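Local coordinates for protein cellulase (Bacillus sp. BG-CS10, PDB 5E09) that probably hydrolyses internal beta-1,4-glucosidic bonds of cellulose as a halophilic family 5 glycoside hydrolase whose catalytic barrel is joined to carbohydrate-binding modules, at residues Q247-T252 / L290-F295; F295-L300 / N330-S335. All coordinates share one frame; numbering follows the deposited sequence.

Interaction 1. Residues Q247-T252 / L290-F295; sequences QDIIDT and LKFFEF
Two neighbouring helices on the outside of a TIM barrel pack here through apolar side chains alone, I249 and I250 meeting F292 and F295, with no hydrogen bond between the segments. The helices run nearly parallel, 19° apart, and their axes come no closer than 11.4 Å, a spacing that large side chains must bridge. I249 does most of this work. Its CG1 branch lies anti to the carbonyl carbon (chi1 -67°) and extends on to CD1, which enters between the two phenylalanines. The methyl I249 CD1 sits at the edge of the F295 ring, 3.6 Å from F295 CD2, and approaches the F292 ring obliquely, 3.8 Å from F292 CE1. One turn of helix separates the aromatic pair, and in both CG is anti to the backbone N, which carries the rings to the same neighbour. I250 adds a looser touch farther round, its CD1 4.1 Å from F295 CZ, again near the plane of the ring. Q247 NE2 donates to D251 OD1 at 2.8 Å along the same helix, meeting it from above the carboxylate plane, whereas D248 OD2 bonds to Y225 OH of barrel strand 219-225. Inward, I249 rests on that same Y225, and earlier in helix 243-261 T245 touches F292 and Q246 touches F295.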
loop_
_atom_site.group_PDB
_atom_site.type_symbol
_atom_site.label_atom_id
_atom_site.label_comp_id
_atom_site.label_asym_id
_atom_site.label_seq_id
_atom_site.Cartn_x
_atom_site.Cartn_y
_atom_site.Cartn_z
ATOM N N GLN A 247 -4.352 7.053 -14.617
ATOM C CA GLN A 247 -5.587 7.787 -14.837
ATOM C C GLN A 247 -6.510 7.659 -13.640
ATOM O O GLN A 247 -7.217 8.607 -13.297
ATOM C CB GLN A 247 -6.295 7.301 -16.099
ATOM C CG GLN A 247 -7.364 8.261 -16.599
ATOM C CD GLN A 247 -6.806 9.645 -16.885
ATOM O OE1 GLN A 247 -5.785 9.786 -17.558
ATOM N NE2 GLN A 247 -7.470 10.675 -16.368
ATOM N N ASP A 248 -6.497 6.485 -13.007
ATOM C CA ASP A 248 -7.290 6.272 -11.802
ATOM C C ASP A 248 -6.825 7.201 -10.687
ATOM O O ASP A 248 -7.645 7.790 -9.964
ATOM C CB ASP A 248 -7.212 4.821 -11.343
ATOM C CG ASP A 248 -8.207 4.514 -10.248
ATOM O OD1 ASP A 248 -9.412 4.403 -10.565
ATOM O OD2 ASP A 248 -7.789 4.396 -9.073
ATOM N N ILE A 249 -5.509 7.340 -10.547
ATOM C CA ILE A 249 -4.984 8.320 -9.590
ATOM C C ILE A 249 -5.459 9.755 -9.902
ATOM O O ILE A 249 -6.002 10.474 -9.029
ATOM C CB ILE A 249 -3.449 8.286 -9.561
ATOM C CG1 ILE A 249 -2.972 6.945 -8.988
ATOM C CG2 ILE A 249 -2.901 9.462 -8.763
ATOM C CD1 ILE A 249 -1.495 6.691 -9.150
ATOM N N ILE A 250 -5.265 10.156 -11.155
ATOM C CA ILE A 250 -5.608 11.508 -11.588
ATOM C C ILE A 250 -7.086 11.830 -11.365
ATOM O O ILE A 250 -7.409 12.853 -10.766
ATOM C CB ILE A 250 -5.249 11.719 -13.072
ATOM C CG1 ILE A 250 -3.733 11.836 -13.229
ATOM C CG2 ILE A 250 -5.927 12.966 -13.624
ATOM C CD1 ILE A 250 -3.290 12.064 -14.646
ATOM N N ASP A 251 -7.972 10.955 -11.833
ATOM C CA ASP A 251 -9.410 11.151 -11.664
ATOM C C ASP A 251 -9.797 11.200 -10.187
ATOM O O ASP A 251 -10.480 12.146 -9.732
ATOM C CB ASP A 251 -10.197 10.038 -12.370
ATOM C CG ASP A 251 -9.988 10.032 -13.881
ATOM O OD1 ASP A 251 -9.491 11.042 -14.426
ATOM O OD2 ASP A 251 -10.332 9.020 -14.528
ATOM N N THR A 252 -9.349 10.187 -9.441
ATOM C CA THR A 252 -9.685 10.091 -8.024
ATOM C C THR A 252 -9.376 11.389 -7.294
ATOM O O THR A 252 -10.254 12.003 -6.660
ATOM C CB THR A 252 -8.929 8.943 -7.329
ATOM O OG1 THR A 252 -9.283 7.693 -7.936
ATOM C CG2 THR A 252 -9.273 8.904 -5.848
ATOM N N LEU A 290 7.911 1.414 -7.414
ATOM C CA LEU A 290 8.532 2.735 -7.293
ATOM C C LEU A 290 7.850 3.776 -8.182
ATOM O O LEU A 290 7.526 4.878 -7.727
ATOM C CB LEU A 290 10.019 2.659 -7.638
ATOM C CG LEU A 290 10.888 1.757 -6.762
ATOM C CD1 LEU A 290 12.305 1.683 -7.308
ATOM C CD2 LEU A 290 10.890 2.242 -5.323
ATOM N N LYS A 291 7.621 3.427 -9.445
ATOM C CA LYS A 291 6.957 4.357 -10.355
ATOM C C LYS A 291 5.547 4.731 -9.869
ATOM O O LYS A 291 5.130 5.903 -9.956
ATOM C CB LYS A 291 6.911 3.772 -11.769
ATOM C CG LYS A 291 8.270 3.812 -12.480
ATOM C CD LYS A 291 8.174 3.378 -13.944
ATOM C CE LYS A 291 8.000 1.878 -14.067
ATOM N NZ LYS A 291 8.090 1.419 -15.484
ATOM N N PHE A 292 4.828 3.744 -9.332
ATOM C CA PHE A 292 3.502 4.001 -8.785
ATOM C C PHE A 292 3.570 5.046 -7.678
ATOM O O PHE A 292 2.872 6.063 -7.729
ATOM C CB PHE A 292 2.855 2.720 -8.246
ATOM C CG PHE A 292 1.571 2.967 -7.496
ATOM C CD1 PHE A 292 0.363 3.059 -8.174
ATOM C CD2 PHE A 292 1.571 3.122 -6.119
ATOM C CE1 PHE A 292 -0.824 3.299 -7.489
ATOM C CE2 PHE A 292 0.393 3.365 -5.432
ATOM C CZ PHE A 292 -0.807 3.455 -6.121
ATOM N N PHE A 293 4.406 4.799 -6.674
ATOM C CA PHE A 293 4.455 5.722 -5.540
ATOM C C PHE A 293 4.974 7.113 -5.925
ATOM O O PHE A 293 4.493 8.123 -5.398
ATOM C CB PHE A 293 5.286 5.121 -4.405
ATOM C CG PHE A 293 4.540 4.078 -3.617
ATOM C CD1 PHE A 293 3.683 4.451 -2.591
ATOM C CD2 PHE A 293 4.670 2.731 -3.919
ATOM C CE1 PHE A 293 2.973 3.499 -1.864
ATOM C CE2 PHE A 293 3.966 1.766 -3.194
ATOM C CZ PHE A 293 3.115 2.156 -2.165
ATOM N N GLU A 294 5.923 7.171 -6.858
ATOM C CA GLU A 294 6.432 8.461 -7.340
ATOM C C GLU A 294 5.311 9.284 -7.989
ATOM O O GLU A 294 5.101 10.467 -7.667
ATOM C CB GLU A 294 7.583 8.242 -8.333
ATOM C CG GLU A 294 8.396 9.494 -8.673
ATOM C CD GLU A 294 7.789 10.312 -9.796
ATOM O OE1 GLU A 294 7.099 9.725 -10.663
ATOM O OE2 GLU A 294 8.000 11.545 -9.806
ATOM N N PHE A 295 4.591 8.642 -8.905
ATOM C CA PHE A 295 3.461 9.278 -9.573
ATOM C C PHE A 295 2.398 9.760 -8.570
ATOM O O PHE A 295 2.001 10.942 -8.554
ATOM C CB PHE A 295 2.859 8.293 -10.572
ATOM C CG PHE A 295 1.867 8.900 -11.510
ATOM C CD1 PHE A 295 2.284 9.513 -12.680
ATOM C CD2 PHE A 295 0.513 8.835 -11.239
ATOM C CE1 PHE A 295 1.363 10.066 -13.558
ATOM C CE2 PHE A 295 -0.412 9.380 -12.110
ATOM C CZ PHE A 295 0.011 9.997 -13.271
#

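Interaction 2. Residues F295-L300 / N330-S335; sequences FLIHHL and NMLKAS
The carbonyl oxygen M331 O is gripped twice by S335, the residue that also touches I297 across the contact. S335 OG lies 2.6 Å from M331 O and S335 N 2.9 Å, the two reaching it from opposite faces of the carbonyl plane. The setting is the outer layer of a TIM barrel, where helix 326-337, which follows the eighth barrel strand, packs on helix 286-302, which precedes that strand. With its hydroxyl turned back to its own helix, anti to the carbonyl carbon (chi1 -58°), S335 meets I297 through CB. This small side chain lets the backbones come close, the CA atoms of I297 and S335 being 6.1 Å apart. I297 uses both branches. Its CD1 meets L332, crossing that side chain at about a right angle with I297 CD1 3.8 Å from L332 CD2, and also comes near S335 CB. Beneath them lies strand 306-311, where H307 touches I297 and L309 touches L332. The other branch, CG2, packs on S335 CB at 3.7 Å, and the same methyl carbon, I297 CG2, stands 3.4 Å from the backbone oxygen S335 O.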
loop_
_atom_site.group_PDB
_atom_site.type_symbol
_atom_site.label_atom_id
_atom_site.label_comp_id
_atom_site.label_asym_id
_atom_site.label_seq_id
_atom_site.Cartn_x
_atom_site.Cartn_y
_atom_site.Cartn_z
ATOM N N PHE A 295 4.591 8.642 -8.905
ATOM C CA PHE A 295 3.461 9.278 -9.573
ATOM C C PHE A 295 2.398 9.760 -8.570
ATOM O O PHE A 295 2.001 10.942 -8.554
ATOM C CB PHE A 295 2.859 8.293 -10.572
ATOM C CG PHE A 295 1.867 8.900 -11.510
ATOM C CD1 PHE A 295 2.284 9.513 -12.680
ATOM C CD2 PHE A 295 0.513 8.835 -11.239
ATOM C CE1 PHE A 295 1.363 10.066 -13.558
ATOM C CE2 PHE A 295 -0.412 9.380 -12.110
ATOM C CZ PHE A 295 0.011 9.997 -13.271
ATOM N N LEU A 296 1.959 8.834 -7.721
ATOM C CA LEU A 296 0.945 9.122 -6.709
ATOM C C LEU A 296 1.303 10.326 -5.841
ATOM O O LEU A 296 0.500 11.257 -5.689
ATOM C CB LEU A 296 0.725 7.901 -5.812
ATOM C CG LEU A 296 -0.242 8.107 -4.641
ATOM C CD1 LEU A 296 -1.622 8.519 -5.145
ATOM C CD2 LEU A 296 -0.337 6.860 -3.768
ATOM N N ILE A 297 2.502 10.313 -5.262
ATOM C CA ILE A 297 2.857 11.388 -4.343
ATOM C C ILE A 297 3.037 12.716 -5.094
ATOM O O ILE A 297 2.698 13.779 -4.560
ATOM C CB ILE A 297 4.109 11.034 -3.527
ATOM C CG1 ILE A 297 3.779 9.869 -2.592
ATOM C CG2 ILE A 297 4.574 12.232 -2.703
ATOM C CD1 ILE A 297 4.965 9.305 -1.849
ATOM N N HIS A 298 3.519 12.661 -6.337
ATOM C CA HIS A 298 3.539 13.873 -7.153
ATOM C C HIS A 298 2.146 14.494 -7.241
ATOM O O HIS A 298 1.967 15.696 -6.981
ATOM C CB HIS A 298 4.056 13.595 -8.563
ATOM C CG HIS A 298 3.839 14.731 -9.518
ATOM N ND1 HIS A 298 4.192 16.029 -9.222
ATOM C CD2 HIS A 298 3.310 14.757 -10.765
ATOM C CE1 HIS A 298 3.889 16.809 -10.244
ATOM N NE2 HIS A 298 3.353 16.063 -11.194
ATOM N N HIS A 299 1.150 13.685 -7.591
ATOM C CA HIS A 299 -0.174 14.268 -7.811
ATOM C C HIS A 299 -0.878 14.677 -6.503
ATOM O O HIS A 299 -1.652 15.658 -6.477
ATOM C CB HIS A 299 -1.024 13.314 -8.641
ATOM C CG HIS A 299 -0.671 13.331 -10.096
ATOM N ND1 HIS A 299 -1.042 14.358 -10.937
ATOM C CD2 HIS A 299 0.059 12.473 -10.848
ATOM C CE1 HIS A 299 -0.573 14.124 -12.150
ATOM N NE2 HIS A 299 0.097 12.987 -12.126
ATOM N N LEU A 300 -0.573 13.969 -5.416
ATOM C CA LEU A 300 -1.060 14.372 -4.095
ATOM C C LEU A 300 -0.503 15.736 -3.720
ATOM O O LEU A 300 -1.225 16.597 -3.202
ATOM C CB LEU A 300 -0.685 13.352 -3.018
ATOM C CG LEU A 300 -1.284 11.948 -3.127
ATOM C CD1 LEU A 300 -0.802 11.064 -1.982
ATOM C CD2 LEU A 300 -2.809 12.003 -3.180
ATOM N N ASN A 330 13.547 5.644 0.051
ATOM C CA ASN A 330 14.251 6.736 -0.604
ATOM C C ASN A 330 13.365 7.359 -1.671
ATOM O O ASN A 330 13.355 8.578 -1.840
ATOM C CB ASN A 330 15.572 6.263 -1.222
ATOM C CG ASN A 330 16.663 6.058 -0.184
ATOM O OD1 ASN A 330 16.451 6.261 1.015
ATOM N ND2 ASN A 330 17.837 5.643 -0.641
HETATM N N MSE A 331 12.615 6.525 -2.388
HETATM C CA MSE A 331 11.706 7.048 -3.404
HETATM C C MSE A 331 10.582 7.878 -2.770
HETATM O O MSE A 331 10.215 8.937 -3.294
HETATM C CB MSE A 331 11.119 5.914 -4.252
HETATM C CG MSE A 331 10.180 6.403 -5.351
HETATM SE SE MSE A 331 10.998 7.756 -6.519
HETATM C CE MSE A 331 11.420 6.614 -8.044
ATOM N N LEU A 332 10.044 7.406 -1.645
ATOM C CA LEU A 332 9.033 8.187 -0.924
ATOM C C LEU A 332 9.589 9.545 -0.477
ATOM O O LEU A 332 8.990 10.601 -0.725
ATOM C CB LEU A 332 8.517 7.420 0.298
ATOM C CG LEU A 332 7.891 6.037 0.114
ATOM C CD1 LEU A 332 7.442 5.501 1.465
ATOM C CD2 LEU A 332 6.727 6.060 -0.884
ATOM N N LYS A 333 10.741 9.492 0.188
ATOM C CA LYS A 333 11.420 10.664 0.729
ATOM C C LYS A 333 11.689 11.688 -0.359
ATOM O O LYS A 333 11.419 12.880 -0.189
ATOM C CB LYS A 333 12.729 10.242 1.398
ATOM C CG LYS A 333 13.331 11.267 2.341
ATOM C CD LYS A 333 14.494 10.649 3.109
ATOM C CE LYS A 333 14.877 11.477 4.324
ATOM N NZ LYS A 333 15.670 10.679 5.306
ATOM N N ALA A 334 12.213 11.212 -1.484
ATOM C CA ALA A 334 12.449 12.069 -2.640
ATOM C C ALA A 334 11.143 12.685 -3.132
ATOM O O ALA A 334 11.084 13.874 -3.458
ATOM C CB ALA A 334 13.121 11.282 -3.762
ATOM N N SER A 335 10.091 11.873 -3.175
ATOM C CA SER A 335 8.808 12.336 -3.689
ATOM C C SER A 335 8.158 13.397 -2.798
ATOM O O SER A 335 7.349 14.190 -3.281
ATOM C CB SER A 335 7.860 11.152 -3.880
ATOM O OG SER A 335 8.431 10.200 -4.764
#

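How the interactions relate
After six barrel strands the chain, read from the N terminus, runs along helix 243-261, then through strand 267-272 to helix 286-302. Interaction 1 there closes a loop of 37 residues that holds this strand, so it joins the helices of successive beta-alpha units. Interaction 2 follows in series: from the same helix the chain makes strand 306-311 and returns as helix 326-337, closing a second loop of 29 residues. The loops neither nest nor cross, but share F295, whose ring serves interaction 1. Helix 286-302 is thus the middle of three consecutive helices. Direct packing also joins the two sites, for E294 and L290 touch M331, and F293 CD1 lies 3.8 Å from L332 CD2.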